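Local coordinates for protein serpin-12 (Manduca sexta, PDB 6CJ7) that inhibits serine proteases as a member of the serpin family and controls the prophenoloxidase activation system in larval hemolymph, at residues 97-108 and 119-128. Sequence-based numbering, arbitrary orientation.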
ATOM      1  N   ASN A  97       5.213  -8.859  -6.687  1.00 20.28           N
ATOM      2  CA  ASN A  97       5.511  -7.886  -7.733  1.00 20.26           C
ATOM      3  C   ASN A  97       5.912  -8.639  -8.993  1.00 19.59           C
ATOM      4  O   ASN A  97       6.738  -9.552  -8.931  1.00 19.86           O
ATOM      5  CB  ASN A  97       6.644  -6.936  -7.302  1.00 19.33           C
ATOM      6  CG  ASN A  97       6.411  -6.331  -5.922  1.00 21.21           C
ATOM      7  OD1 ASN A  97       5.435  -5.610  -5.716  1.00 22.79           O
ATOM      8  ND2 ASN A  97       7.320  -6.612  -4.983  1.00 25.37           N
ATOM      9  N   ASN A  98       5.326  -8.273 -10.135  1.00 17.98           N
ATOM     10  CA  ASN A  98       5.740  -8.938 -11.369  1.00 20.13           C
ATOM     11  C   ASN A  98       5.356  -8.084 -12.566  1.00 18.08           C
ATOM     12  O   ASN A  98       4.442  -7.257 -12.510  1.00 19.40           O
ATOM     13  CB  ASN A  98       5.105 -10.336 -11.494  1.00 22.11           C
ATOM     14  CG  ASN A  98       6.030 -11.364 -12.141  1.00 24.74           C
ATOM     15  OD1 ASN A  98       6.779 -11.065 -13.078  1.00 23.02           O
ATOM     16  ND2 ASN A  98       5.963 -12.602 -11.655  1.00 24.55           N
ATOM     17  N   VAL A  99       6.065  -8.313 -13.666  1.00 18.54           N
ATOM     18  CA  VAL A  99       5.757  -7.710 -14.961  1.00 19.12           C
ATOM     19  C   VAL A  99       5.526  -8.866 -15.923  1.00 20.00           C
ATOM     20  O   VAL A  99       6.458  -9.622 -16.226  1.00 22.81           O
ATOM     21  CB  VAL A  99       6.889  -6.801 -15.464  1.00 21.44           C
ATOM     22  CG1 VAL A  99       6.497  -6.140 -16.794  1.00 22.48           C
ATOM     23  CG2 VAL A  99       7.259  -5.752 -14.434  1.00 21.05           C
ATOM     24  N   PHE A 100       4.293  -9.016 -16.397  1.00 20.30           N
ATOM     25  CA  PHE A 100       3.936 -10.095 -17.305  1.00 20.82           C
ATOM     26  C   PHE A 100       3.969  -9.540 -18.721  1.00 21.35           C
ATOM     27  O   PHE A 100       3.092  -8.766 -19.114  1.00 22.11           O
ATOM     28  CB  PHE A 100       2.572 -10.675 -16.940  1.00 22.53           C
ATOM     29  CG  PHE A 100       2.560 -11.357 -15.596  1.00 23.57           C
ATOM     30  CD1 PHE A 100       2.083 -10.700 -14.468  1.00 22.82           C
ATOM     31  CD2 PHE A 100       3.044 -12.653 -15.462  1.00 25.82           C
ATOM     32  CE1 PHE A 100       2.080 -11.325 -13.219  1.00 21.96           C
ATOM     33  CE2 PHE A 100       3.051 -13.284 -14.219  1.00 26.71           C
ATOM     34  CZ  PHE A 100       2.567 -12.618 -13.099  1.00 23.68           C
ATOM     35  N   LEU A 101       5.009  -9.910 -19.462  1.00 20.69           N
ATOM     36  CA  LEU A 101       5.293  -9.358 -20.783  1.00 19.67           C
ATOM     37  C   LEU A 101       4.891 -10.358 -21.861  1.00 23.38           C
ATOM     38  O   LEU A 101       5.359 -11.505 -21.857  1.00 24.84           O
ATOM     39  CB  LEU A 101       6.774  -9.013 -20.908  1.00 20.26           C
ATOM     40  CG  LEU A 101       7.209  -8.539 -22.283  1.00 20.77           C
ATOM     41  CD1 LEU A 101       6.656  -7.152 -22.526  1.00 21.40           C
ATOM     42  CD2 LEU A 101       8.720  -8.523 -22.292  1.00 25.55           C
ATOM     43  N   SER A 102       4.055  -9.911 -22.798  1.00 20.62           N
ATOM     44  CA  SER A 102       3.616 -10.771 -23.887  1.00 20.87           C
ATOM     45  C   SER A 102       4.797 -11.399 -24.613  1.00 25.17           C
ATOM     46  O   SER A 102       5.813 -10.746 -24.860  1.00 24.57           O
ATOM     47  CB  SER A 102       2.782  -9.964 -24.882  1.00 28.42           C
ATOM     48  OG  SER A 102       2.664 -10.626 -26.123  1.00 29.16           O
ATOM     49  N   GLU A 103       4.644 -12.674 -24.968  1.00 29.13           N
ATOM     50  CA  GLU A 103       5.684 -13.367 -25.716  1.00 34.31           C
ATOM     51  C   GLU A 103       5.881 -12.815 -27.122  1.00 34.77           C
ATOM     52  O   GLU A 103       6.793 -13.270 -27.815  1.00 40.77           O
ATOM     53  CB  GLU A 103       5.380 -14.859 -25.781  1.00 38.56           C
ATOM     54  CG  GLU A 103       5.551 -15.575 -24.461  1.00 43.16           C
ATOM     55  CD  GLU A 103       5.401 -17.069 -24.603  1.00 51.95           C
ATOM     56  OE1 GLU A 103       5.307 -17.536 -25.758  1.00 60.09           O
ATOM     57  OE2 GLU A 103       5.380 -17.771 -23.570  1.00 52.26           O
ATOM     58  N   ASN A 104       5.059 -11.857 -27.566  1.00 31.26           N
ATOM     59  CA  ASN A 104       5.382 -11.131 -28.791  1.00 29.49           C
ATOM     60  C   ASN A 104       6.628 -10.263 -28.636  1.00 29.97           C
ATOM     61  O   ASN A 104       7.225  -9.867 -29.646  1.00 34.58           O
ATOM     62  CB  ASN A 104       4.201 -10.261 -29.225  1.00 34.87           C
ATOM     63  CG  ASN A 104       3.008 -11.079 -29.671  1.00 44.41           C
ATOM     64  OD1 ASN A 104       3.161 -12.130 -30.286  1.00 50.20           O
ATOM     65  ND2 ASN A 104       1.808 -10.597 -29.360  1.00 47.46           N
ATOM     66  N   PHE A 105       7.037  -9.979 -27.401  1.00 27.00           N
ATOM     67  CA  PHE A 105       8.195  -9.150 -27.101  1.00 27.75           C
ATOM     68  C   PHE A 105       9.298 -10.010 -26.499  1.00 30.50           C
ATOM     69  O   PHE A 105       9.029 -10.942 -25.736  1.00 34.09           O
ATOM     70  CB  PHE A 105       7.816  -8.016 -26.133  1.00 23.89           C
ATOM     71  CG  PHE A 105       6.888  -7.007 -26.741  1.00 25.97           C
ATOM     72  CD1 PHE A 105       5.521  -7.234 -26.769  1.00 29.05           C
ATOM     73  CD2 PHE A 105       7.386  -5.850 -27.332  1.00 25.54           C
ATOM     74  CE1 PHE A 105       4.664  -6.317 -27.362  1.00 29.34           C
ATOM     75  CE2 PHE A 105       6.537  -4.931 -27.919  1.00 23.56           C
ATOM     76  CZ  PHE A 105       5.172  -5.167 -27.935  1.00 27.23           C
ATOM     77  N   ASN A 106      10.539  -9.701 -26.850  1.00 28.70           N
ATOM     78  CA  ASN A 106      11.687 -10.321 -26.208  1.00 28.91           C
ATOM     79  C   ASN A 106      12.018  -9.541 -24.945  1.00 28.06           C
ATOM     80  O   ASN A 106      12.141  -8.313 -24.983  1.00 29.79           O
ATOM     81  CB  ASN A 106      12.890 -10.345 -27.149  1.00 33.18           C
ATOM     82  CG  ASN A 106      12.651 -11.209 -28.366  1.00 43.58           C
ATOM     83  OD1 ASN A 106      12.273 -12.376 -28.247  1.00 48.23           O
ATOM     84  ND2 ASN A 106      12.851 -10.638 -29.546  1.00 51.97           N
ATOM     85  N   LEU A 107      12.160 -10.245 -23.829  1.00 29.91           N
ATOM     86  CA  LEU A 107      12.458  -9.545 -22.591  1.00 27.64           C
ATOM     87  C   LEU A 107      13.906  -9.065 -22.600  1.00 29.00           C
ATOM     88  O   LEU A 107      14.784  -9.670 -23.221  1.00 33.76           O
ATOM     89  CB  LEU A 107      12.185 -10.437 -21.375  1.00 32.96           C
ATOM     90  CG  LEU A 107      13.001 -11.687 -21.046  1.00 38.68           C
ATOM     91  CD1 LEU A 107      14.320 -11.355 -20.356  1.00 45.36           C
ATOM     92  CD2 LEU A 107      12.159 -12.589 -20.155  1.00 38.95           C
ATOM     93  N   ASN A 108      14.139  -7.938 -21.938  1.00 25.54           N
ATOM     94  CA  ASN A 108      15.490  -7.422 -21.751  1.00 27.21           C
ATOM     95  C   ASN A 108      16.111  -8.096 -20.531  1.00 27.17           C
ATOM     96  O   ASN A 108      15.574  -7.967 -19.425  1.00 24.86           O
ATOM     97  CB  ASN A 108      15.432  -5.905 -21.584  1.00 26.10           C
ATOM     98  CG  ASN A 108      16.795  -5.264 -21.441  1.00 26.11           C
ATOM     99  OD1 ASN A 108      17.427  -5.343 -20.392  1.00 32.37           O
ATOM    100  ND2 ASN A 108      17.251  -4.612 -22.504  1.00 27.78           N
ATOM    101  N   PHE A 119      14.162  -5.002  -6.900  1.00 22.22           N
ATOM    102  CA  PHE A 119      12.759  -4.652  -6.720  1.00 19.66           C
ATOM    103  C   PHE A 119      11.887  -5.808  -6.232  1.00 23.82           C
ATOM    104  O   PHE A 119      10.656  -5.647  -6.150  1.00 22.50           O
ATOM    105  CB  PHE A 119      12.218  -4.063  -8.027  1.00 18.06           C
ATOM    106  CG  PHE A 119      12.763  -2.693  -8.325  1.00 20.23           C
ATOM    107  CD1 PHE A 119      13.842  -2.519  -9.186  1.00 21.74           C
ATOM    108  CD2 PHE A 119      12.247  -1.579  -7.697  1.00 20.69           C
ATOM    109  CE1 PHE A 119      14.356  -1.248  -9.436  1.00 23.63           C
ATOM    110  CE2 PHE A 119      12.755  -0.319  -7.949  1.00 23.35           C
ATOM    111  CZ  PHE A 119      13.823  -0.152  -8.809  1.00 24.28           C
ATOM    112  N   ASP A 120      12.478  -6.948  -5.866  1.00 25.17           N
ATOM    113  CA  ASP A 120      11.710  -8.126  -5.449  1.00 24.89           C
ATOM    114  C   ASP A 120      10.591  -8.405  -6.457  1.00 24.33           C
ATOM    115  O   ASP A 120       9.424  -8.623  -6.117  1.00 23.89           O
ATOM    116  CB  ASP A 120      11.164  -7.943  -4.034  1.00 26.95           C
ATOM    117  CG  ASP A 120      10.433  -9.170  -3.523  1.00 34.38           C
ATOM    118  OD1 ASP A 120      10.850 -10.303  -3.848  1.00 37.53           O
ATOM    119  OD2 ASP A 120       9.421  -8.989  -2.822  1.00 38.07           O
ATOM    120  N   SER A 121      10.960  -8.355  -7.728  1.00 21.01           N
ATOM    121  CA  SER A 121       9.990  -8.451  -8.811  1.00 22.32           C
ATOM    122  C   SER A 121      10.595  -9.354  -9.878  1.00 22.21           C
ATOM    123  O   SER A 121      11.555 -10.090  -9.620  1.00 27.04           O
ATOM    124  CB  SER A 121       9.625  -7.050  -9.319  1.00 22.54           C
ATOM    125  OG  SER A 121       8.551  -7.097 -10.254  1.00 21.96           O
ATOM    126  N   ASP A 122      10.038  -9.311 -11.086  1.00 21.29           N
ATOM    127  CA  ASP A 122      10.518 -10.175 -12.153  1.00 26.14           C
ATOM    128  C   ASP A 122       9.980  -9.648 -13.471  1.00 24.63           C
ATOM    129  O   ASP A 122       9.116  -8.772 -13.508  1.00 21.11           O
ATOM    130  CB  ASP A 122      10.076 -11.623 -11.935  1.00 26.36           C
ATOM    131  CG  ASP A 122      11.070 -12.633 -12.459  1.00 33.77           C
ATOM    132  OD1 ASP A 122      11.945 -12.264 -13.278  1.00 33.91           O
ATOM    133  OD2 ASP A 122      10.960 -13.814 -12.052  1.00 34.17           O
ATOM    134  N   LEU A 123      10.525 -10.179 -14.559  1.00 22.31           N
ATOM    135  CA  LEU A 123       9.996  -9.953 -15.896  1.00 22.07           C
ATOM    136  C   LEU A 123       9.670 -11.322 -16.476  1.00 29.29           C
ATOM    137  O   LEU A 123      10.576 -12.128 -16.713  1.00 29.44           O
ATOM    138  CB  LEU A 123      11.003  -9.187 -16.753  1.00 22.59           C
ATOM    139  CG  LEU A 123      10.572  -8.716 -18.143  1.00 24.67           C
ATOM    140  CD1 LEU A 123       9.287  -7.940 -18.096  1.00 26.97           C
ATOM    141  CD2 LEU A 123      11.674  -7.861 -18.759  1.00 26.79           C
ATOM    142  N   THR A 124       8.383 -11.579 -16.703  1.00 24.08           N
ATOM    143  CA  THR A 124       7.877 -12.939 -16.927  1.00 26.62           C
ATOM    144  C   THR A 124       7.200 -13.059 -18.286  1.00 26.54           C
ATOM    145  O   THR A 124       6.147 -12.433 -18.511  1.00 26.61           O
ATOM    146  CB  THR A 124       6.900 -13.325 -15.811  1.00 22.33           C
ATOM    147  OG1 THR A 124       7.564 -13.267 -14.542  1.00 25.94           O
ATOM    148  CG2 THR A 124       6.374 -14.744 -16.022  1.00 26.66           C
ATOM    149  N   PRO A 125       7.746 -13.837 -19.222  1.00 26.11           N
ATOM    150  CA  PRO A 125       7.059 -14.026 -20.507  1.00 27.80           C
ATOM    151  C   PRO A 125       5.714 -14.708 -20.305  1.00 28.44           C
ATOM    152  O   PRO A 125       5.581 -15.639 -19.507  1.00 32.03           O
ATOM    153  CB  PRO A 125       8.024 -14.910 -21.306  1.00 35.06           C
ATOM    154  CG  PRO A 125       9.331 -14.793 -20.612  1.00 36.07           C
ATOM    155  CD  PRO A 125       9.033 -14.546 -19.166  1.00 29.02           C
ATOM    156  N   THR A 126       4.710 -14.222 -21.032  1.00 28.79           N
ATOM    157  CA  THR A 126       3.325 -14.640 -20.844  1.00 29.31           C
ATOM    158  C   THR A 126       2.614 -14.682 -22.187  1.00 31.44           C
ATOM    159  O   THR A 126       2.700 -13.726 -22.962  1.00 29.87           O
ATOM    160  CB  THR A 126       2.597 -13.674 -19.899  1.00 28.59           C
ATOM    161  OG1 THR A 126       3.289 -13.622 -18.646  1.00 27.94           O
ATOM    162  CG2 THR A 126       1.152 -14.118 -19.668  1.00 28.86           C
ATOM    163  N   TYR A 127       1.907 -15.777 -22.467  1.00 25.35           N
ATOM    164  CA  TYR A 127       1.065 -15.846 -23.656  1.00 27.73           C
ATOM    165  C   TYR A 127      -0.342 -15.414 -23.264  1.00 29.89           C
ATOM    166  O   TYR A 127      -0.951 -16.010 -22.367  1.00 30.99           O
ATOM    167  CB  TYR A 127       1.050 -17.250 -24.273  1.00 31.39           C
ATOM    168  CG  TYR A 127       0.176 -17.373 -25.513  1.00 30.22           C
ATOM    169  CD1 TYR A 127       0.471 -16.665 -26.677  1.00 30.04           C
ATOM    170  CD2 TYR A 127      -0.941 -18.201 -25.527  1.00 31.74           C
ATOM    171  CE1 TYR A 127      -0.318 -16.772 -27.803  1.00 32.20           C
ATOM    172  CE2 TYR A 127      -1.743 -18.314 -26.662  1.00 32.13           C
ATOM    173  CZ  TYR A 127      -1.424 -17.597 -27.797  1.00 36.74           C
ATOM    174  OH  TYR A 127      -2.214 -17.701 -28.933  1.00 40.14           O
ATOM    175  N   PHE A 128      -0.844 -14.368 -23.921  1.00 25.72           N
ATOM    176  CA  PHE A 128      -2.166 -13.828 -23.626  1.00 24.46           C
ATOM    177  C   PHE A 128      -3.232 -14.281 -24.619  1.00 28.39           C
ATOM    178  O   PHE A 128      -4.393 -13.873 -24.486  1.00 27.57           O
ATOM    179  CB  PHE A 128      -2.115 -12.291 -23.582  1.00 21.29           C
ATOM    180  CG  PHE A 128      -1.321 -11.734 -22.425  1.00 22.19           C
ATOM    181  CD1 PHE A 128      -1.845 -11.749 -21.136  1.00 20.99           C
ATOM    182  CD2 PHE A 128      -0.065 -11.181 -22.619  1.00 24.26           C
ATOM    183  CE1 PHE A 128      -1.116 -11.232 -20.064  1.00 22.04           C
ATOM    184  CE2 PHE A 128       0.666 -10.665 -21.552  1.00 23.81           C
ATOM    185  CZ  PHE A 128       0.137 -10.692 -20.270  1.00 22.89           C
TER
HETATM  186  O   HOH W   1       7.368 -10.430  -5.479  1.00 28.13           O
HETATM  187  O   HOH W   2       8.662  -6.166  -2.331  1.00 28.27           O
HETATM  188  O   HOH W   3       7.293 -15.227 -12.194  1.00 43.21           O
HETATM  189  O   HOH W   4       0.734 -13.096 -26.005  1.00 33.96           O
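T124 turns OG1 to the side of its own backbone N (chi1 -60°), which aims the hydroxyl at the N98 amide, while L123 carries CG opposite its backbone N (chi1 -173°), bringing CD1 against V99. Both belong to strand 123-126, which runs parallel to strand 92-102 at the margin of serpin β-sheet A; helix 109-118 links the two, and strand 165-174 pairs with the far side of 92-102. The parallel register rests on alternating backbone bonds, among them T124 N to V99 O (2.8 Å) and L101 N to T124 O (2.9 Å). T124 OG1 donates to N98 OD1 at 2.8 Å, slightly tilted from the carbonyl plane, and a water joins N98 ND2 to the same hydroxyl. A leucine in place of N98 would probably leave the T124 hydroxyl without its acceptor and the bridging water without one of its two anchors. On the face bearing V99 and L101, L123 splits its branches: CD1 meets V99 CG1 at 3.6 Å, whereas CD2 reaches L107 CB at 3.7 Å. Further along, F128 CD2 packs on S102 CB (3.8 Å), and T126 OG1 sits at the edge of the F100 ring, 3.3 Å from F100 CD2. At the opposite end N97, whose OD1 is bound by N169, sends ND2 to D120 O at 3.1 Å; the N-H...O angle is 164°, and the acceptor lies almost in the amide plane.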